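Monosaccharide ABC transporter substrate-binding protein, CUT2 family (Bradyrhizobium sp., PDB 4YHS) probably captures a sugar or related small polar solute in the periplasm and delivers it to an ABC importer of the CUT2 family. Local coordinates at residues 55-61 / 310-315; 78-84 / 303-308. All coordinates share one frame; numbering follows the deposited sequence.

Interaction 1: residues 55-61 / 310-315; sequences ASKPWKL and AVRILE
E315 OE2 is shared by two donors of the loop that leads into strand 60-65. The backbone N of S56 approaches the syn side of E315 OE2 at 2.8 Å, 32° out of the carboxylate plane. W59 NE1 meets the anti lone pair of E315 OE2 at 2.9 Å. The acceptor lies almost in the indole plane, so this bond is made at the ring edge and helps fix the indole's rotation. Over one face, L314 CB stands 3.8 Å from the centroid of the six-membered ring of W59, nearly on its normal, in a CH-pi contact, and K57 CG covers the opposite face. With CG beside its backbone N (chi1 -64°) and extended beyond, E315 reaches back to the loop; its other oxygen, OE1, pairs with K317. With W59 replaced by alanine the NE1 donor and the ring are gone, and E315 would probably be freer to turn while L314 and K57 lose the surface they pack on. V311 CG1 rests against A55 CB at 3.8 Å, and L61 CD2 packs on A310 CB beside A119 of strand 119-122. Such helix-on-sheet packing, with a loop tied to residues 310-315, belongs to the alpha/beta lobe of periplasmic binding proteins.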
loop_
_atom_site.group_PDB
_atom_site.type_symbol
_atom_site.label_atom_id
_atom_site.label_comp_id
_atom_site.label_asym_id
_atom_site.label_seq_id
_atom_site.Cartn_x
_atom_site.Cartn_y
_atom_site.Cartn_z
ATOM N N ALA A 55 -21.280 13.204 7.248
ATOM C CA ALA A 55 -21.803 12.483 8.401
ATOM C C ALA A 55 -22.995 13.237 8.966
ATOM O O ALA A 55 -23.112 14.448 8.781
ATOM C CB ALA A 55 -20.738 12.320 9.463
ATOM N N SER A 56 -23.863 12.519 9.671
ATOM C CA SER A 56 -25.056 13.102 10.287
ATOM C C SER A 56 -24.760 13.642 11.669
ATOM O O SER A 56 -25.579 14.339 12.274
ATOM C CB SER A 56 -26.145 12.053 10.393
ATOM O OG SER A 56 -25.720 11.023 11.268
ATOM N N LYS A 57 -23.602 13.289 12.203
ATOM C CA LYS A 57 -23.219 13.787 13.505
ATOM C C LYS A 57 -21.725 13.670 13.611
ATOM O O LYS A 57 -21.126 12.966 12.809
ATOM C CB LYS A 57 -23.915 13.023 14.633
ATOM C CG LYS A 57 -23.539 11.561 14.799
ATOM C CD LYS A 57 -24.006 11.060 16.188
ATOM C CE LYS A 57 -22.874 11.127 17.235
ATOM N NZ LYS A 57 -23.234 10.587 18.585
ATOM N N PRO A 58 -21.118 14.366 14.584
ATOM C CA PRO A 58 -19.657 14.346 14.695
ATOM C C PRO A 58 -19.165 13.082 15.397
ATOM O O PRO A 58 -18.654 13.121 16.530
ATOM C CB PRO A 58 -19.344 15.617 15.503
ATOM C CG PRO A 58 -20.669 16.296 15.766
ATOM C CD PRO A 58 -21.726 15.282 15.565
ATOM N N TRP A 59 -19.298 11.953 14.706
ATOM C CA TRP A 59 -18.819 10.681 15.232
ATOM C C TRP A 59 -17.380 10.807 15.725
ATOM O O TRP A 59 -16.571 11.510 15.130
ATOM C CB TRP A 59 -18.904 9.591 14.165
ATOM C CG TRP A 59 -20.294 9.385 13.635
ATOM C CD1 TRP A 59 -20.783 9.770 12.418
ATOM C CD2 TRP A 59 -21.367 8.754 14.322
ATOM N NE1 TRP A 59 -22.103 9.414 12.301
ATOM C CE2 TRP A 59 -22.493 8.797 13.465
ATOM C CE3 TRP A 59 -21.494 8.174 15.583
ATOM C CZ2 TRP A 59 -23.711 8.257 13.820
ATOM C CZ3 TRP A 59 -22.714 7.635 15.939
ATOM C CH2 TRP A 59 -23.810 7.682 15.061
ATOM N N LYS A 60 -17.084 10.159 16.846
ATOM C CA LYS A 60 -15.707 10.033 17.320
ATOM C C LYS A 60 -15.037 8.762 16.808
ATOM O O LYS A 60 -15.530 7.662 17.047
ATOM C CB LYS A 60 -15.668 10.021 18.844
ATOM C CG LYS A 60 -15.965 11.370 19.497
ATOM C CD LYS A 60 -15.663 11.353 21.021
ATOM C CE LYS A 60 -14.193 11.048 21.383
ATOM N NZ LYS A 60 -13.324 12.265 21.459
ATOM N N LEU A 61 -13.903 8.920 16.125
ATOM C CA LEU A 61 -13.185 7.793 15.542
ATOM C C LEU A 61 -11.819 7.689 16.175
ATOM O O LEU A 61 -11.020 8.621 16.071
ATOM C CB LEU A 61 -12.996 7.947 14.027
ATOM C CG LEU A 61 -14.257 8.184 13.184
ATOM C CD1 LEU A 61 -13.901 8.261 11.718
ATOM C CD2 LEU A 61 -15.306 7.118 13.439
ATOM N N ALA A 310 -16.417 3.464 8.434
ATOM C CA ALA A 310 -16.774 3.581 9.844
ATOM C C ALA A 310 -18.054 4.380 9.995
ATOM O O ALA A 310 -18.958 3.986 10.722
ATOM C CB ALA A 310 -15.672 4.231 10.638
ATOM N N VAL A 311 -18.119 5.510 9.303
ATOM C CA VAL A 311 -19.279 6.403 9.411
ATOM C C VAL A 311 -20.531 5.687 8.896
ATOM O O VAL A 311 -21.578 5.698 9.548
ATOM C CB VAL A 311 -19.008 7.726 8.651
ATOM C CG1 VAL A 311 -20.272 8.603 8.579
ATOM C CG2 VAL A 311 -17.844 8.499 9.356
ATOM N N ARG A 312 -20.412 5.008 7.765
ATOM C CA ARG A 312 -21.574 4.313 7.185
ATOM C C ARG A 312 -22.124 3.259 8.164
ATOM O O ARG A 312 -23.343 3.147 8.353
ATOM C CB ARG A 312 -21.210 3.660 5.843
ATOM C CG ARG A 312 -21.050 4.632 4.682
ATOM C CD ARG A 312 -20.435 3.955 3.425
ATOM N NE ARG A 312 -20.499 4.860 2.281
ATOM C CZ ARG A 312 -21.604 5.115 1.584
ATOM N NH1 ARG A 312 -22.757 4.523 1.912
ATOM N NH2 ARG A 312 -21.568 5.967 0.551
ATOM N N ILE A 313 -21.216 2.507 8.785
ATOM C CA ILE A 313 -21.595 1.486 9.760
ATOM C C ILE A 313 -22.310 2.157 10.933
ATOM O O ILE A 313 -23.425 1.767 11.307
ATOM C CB ILE A 313 -20.343 0.692 10.222
ATOM C CG1 ILE A 313 -19.804 -0.172 9.087
ATOM C CG2 ILE A 313 -20.622 -0.213 11.429
ATOM C CD1 ILE A 313 -18.379 -0.610 9.311
ATOM N N LEU A 314 -21.699 3.193 11.498
ATOM C CA LEU A 314 -22.283 3.875 12.657
ATOM C C LEU A 314 -23.678 4.431 12.338
ATOM O O LEU A 314 -24.551 4.535 13.220
ATOM C CB LEU A 314 -21.362 5.011 13.142
ATOM C CG LEU A 314 -20.079 4.573 13.853
ATOM C CD1 LEU A 314 -19.123 5.722 13.913
ATOM C CD2 LEU A 314 -20.431 4.126 15.241
ATOM N N GLU A 315 -23.903 4.767 11.077
ATOM C CA GLU A 315 -25.185 5.357 10.678
ATOM C C GLU A 315 -26.160 4.325 10.094
ATOM O O GLU A 315 -27.258 4.675 9.656
ATOM C CB GLU A 315 -24.929 6.488 9.674
ATOM C CG GLU A 315 -24.143 7.644 10.286
ATOM C CD GLU A 315 -24.006 8.816 9.351
ATOM O OE1 GLU A 315 -24.558 8.765 8.227
ATOM O OE2 GLU A 315 -23.352 9.800 9.741
#

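Interaction 2: residues 78-84 / 303-308; sequences YGVAEES and GRIAVD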
loop_
_atom_site.group_PDB
_atom_site.type_symbol
_atom_site.label_atom_id
_atom_site.label_comp_id
_atom_site.label_asym_id
_atom_site.label_seq_id
_atom_site.Cartn_x
_atom_site.Cartn_y
_atom_site.Cartn_z
ATOM N N TYR A 78 -2.738 11.380 6.267
ATOM C CA TYR A 78 -3.328 12.443 5.467
ATOM C C TYR A 78 -4.745 12.079 5.020
ATOM O O TYR A 78 -5.646 12.884 5.142
ATOM C CB TYR A 78 -2.429 12.732 4.254
ATOM C CG TYR A 78 -2.987 13.756 3.299
ATOM C CD1 TYR A 78 -2.862 15.127 3.559
ATOM C CD2 TYR A 78 -3.608 13.364 2.125
ATOM C CE1 TYR A 78 -3.376 16.062 2.686
ATOM C CE2 TYR A 78 -4.108 14.292 1.238
ATOM C CZ TYR A 78 -4.005 15.639 1.526
ATOM O OH TYR A 78 -4.498 16.588 0.643
ATOM N N GLY A 79 -4.938 10.854 4.535
ATOM C CA GLY A 79 -6.235 10.379 4.082
ATOM C C GLY A 79 -7.238 10.352 5.215
ATOM O O GLY A 79 -8.348 10.843 5.078
ATOM N N VAL A 80 -6.844 9.774 6.339
ATOM C CA VAL A 80 -7.773 9.687 7.477
ATOM C C VAL A 80 -8.141 11.085 7.975
ATOM O O VAL A 80 -9.325 11.337 8.258
ATOM C CB VAL A 80 -7.186 8.821 8.625
ATOM C CG1 VAL A 80 -8.120 8.816 9.810
ATOM C CG2 VAL A 80 -7.012 7.394 8.158
ATOM N N ALA A 81 -7.164 11.993 8.053
ATOM C CA ALA A 81 -7.413 13.335 8.607
ATOM C C ALA A 81 -8.283 14.135 7.656
ATOM O O ALA A 81 -9.201 14.839 8.079
ATOM C CB ALA A 81 -6.130 14.095 8.869
ATOM N N GLU A 82 -7.976 14.032 6.365
ATOM C CA GLU A 82 -8.690 14.838 5.389
ATOM C C GLU A 82 -10.114 14.292 5.195
ATOM O O GLU A 82 -11.070 15.067 5.072
ATOM C CB GLU A 82 -7.920 14.873 4.063
ATOM C CG GLU A 82 -6.654 15.695 4.087
ATOM C CD GLU A 82 -6.953 17.183 4.247
ATOM O OE1 GLU A 82 -7.760 17.725 3.461
ATOM O OE2 GLU A 82 -6.419 17.784 5.187
ATOM N N GLU A 83 -10.291 12.974 5.238
ATOM C CA GLU A 83 -11.639 12.431 5.059
ATOM C C GLU A 83 -12.473 12.711 6.318
ATOM O O GLU A 83 -13.648 13.036 6.222
ATOM C CB GLU A 83 -11.602 10.940 4.727
ATOM C CG GLU A 83 -12.981 10.368 4.295
ATOM C CD GLU A 83 -13.409 10.865 2.925
ATOM O OE1 GLU A 83 -12.764 11.775 2.345
ATOM O OE2 GLU A 83 -14.396 10.332 2.417
ATOM N N SER A 84 -11.868 12.629 7.496
ATOM C CA SER A 84 -12.607 12.996 8.709
ATOM C C SER A 84 -13.075 14.468 8.664
ATOM O O SER A 84 -14.222 14.773 8.993
ATOM C CB SER A 84 -11.750 12.719 9.945
ATOM O OG SER A 84 -11.466 11.323 10.077
ATOM N N GLY A 303 -6.874 5.067 3.635
ATOM C CA GLY A 303 -7.236 5.830 4.815
ATOM C C GLY A 303 -8.615 6.473 4.720
ATOM O O GLY A 303 -9.439 6.323 5.639
ATOM N N ARG A 304 -8.878 7.188 3.636
ATOM C CA ARG A 304 -10.215 7.788 3.437
ATOM C C ARG A 304 -11.370 6.762 3.477
ATOM O O ARG A 304 -12.396 7.027 4.076
ATOM C CB ARG A 304 -10.293 8.527 2.092
ATOM C CG ARG A 304 -9.311 9.676 1.877
ATOM C CD ARG A 304 -9.702 10.455 0.631
ATOM N NE ARG A 304 -8.842 11.634 0.354
ATOM C CZ ARG A 304 -9.121 12.873 0.758
ATOM N NH1 ARG A 304 -10.215 13.115 1.493
ATOM N NH2 ARG A 304 -8.324 13.899 0.417
ATOM N N ILE A 305 -11.210 5.629 2.784
ATOM C CA ILE A 305 -12.246 4.608 2.736
ATOM C C ILE A 305 -12.545 4.054 4.126
ATOM O O ILE A 305 -13.704 3.838 4.457
ATOM C CB ILE A 305 -11.861 3.457 1.769
ATOM C CG1 ILE A 305 -12.047 3.960 0.329
ATOM C CG2 ILE A 305 -12.749 2.199 1.992
ATOM C CD1 ILE A 305 -11.512 3.070 -0.716
ATOM N N ALA A 306 -11.513 3.831 4.941
ATOM C CA ALA A 306 -11.720 3.346 6.311
ATOM C C ALA A 306 -12.614 4.287 7.119
ATOM O O ALA A 306 -13.486 3.852 7.854
ATOM C CB ALA A 306 -10.384 3.190 7.023
ATOM N N VAL A 307 -12.379 5.586 6.982
ATOM C CA VAL A 307 -13.196 6.562 7.674
ATOM C C VAL A 307 -14.625 6.514 7.145
ATOM O O VAL A 307 -15.581 6.465 7.937
ATOM C CB VAL A 307 -12.633 7.988 7.528
ATOM C CG1 VAL A 307 -13.623 9.060 8.056
ATOM C CG2 VAL A 307 -11.306 8.095 8.258
ATOM N N ASP A 308 -14.784 6.522 5.821
ATOM C CA ASP A 308 -16.124 6.447 5.233
ATOM C C ASP A 308 -16.877 5.190 5.659
ATOM O O ASP A 308 -18.056 5.242 6.028
ATOM C CB ASP A 308 -16.063 6.490 3.707
ATOM C CG ASP A 308 -17.453 6.580 3.078
ATOM O OD1 ASP A 308 -18.182 7.531 3.411
ATOM O OD2 ASP A 308 -17.833 5.708 2.263
HETATM O O HOH W 1 -8.527 16.842 0.747
#
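G79 and G303 bring two helix backbones into direct contact: their CA atoms are 4.7 Å apart, and the short segments approach to 7.4 Å between axes at a crossing angle of -44°. A CB on G303 would lie tight against V80 N, so the paired glycines are consistent with this closeness. On the buried flank V80 CG1 meets V307 CG2 at 3.6 Å, and both valines touch strand 60-65. S84 OG is satisfied within its own helix by V80 O at 2.8 Å, reaching that carbonyl from the face opposite S84 N. The other flank is polar and loosens only at the outer end of R304, where a water intervenes. R304 rests CG on G79 O, runs extended from there to NE and sits as a knob among Y78, G79, E82 and E83. R304 NH1 forms a salt bridge with E83 OE1 at 3.0 Å, in the guanidinium plane, with the E83 carboxylate turned nearly perpendicular to it; R86 and W26 also hold E83. R304 NH2 reaches E82 OE1 through a water, 3.0 Å from each, while E82 OE2 pairs with K85. Such a glycine-to-glycine helix crossing joins neighbouring helices on one side of the sheet in the layered alpha/beta lobe of periplasmic binding proteins.

From the N terminus, after two early strands, the chain passes through 55-61, enters strand 60-65 and then turns into helix 71-87, which carries 78-84. It next builds much of both sheets before returning in helix 299-314, where 303-308 precedes 310-315. Interaction 2 therefore closes a loop of 218 intervening residues inside the 248-residue loop closed by interaction 1, and the two are nested without crossing. Their centres lie 12 Å apart, and L61 CD1 bridges them by packing on V307 CG1 at 3.8 Å. Successive turns of one late helix are thus tied to an early beta-alpha unit: its end to the strand entrance, its middle to the following helix.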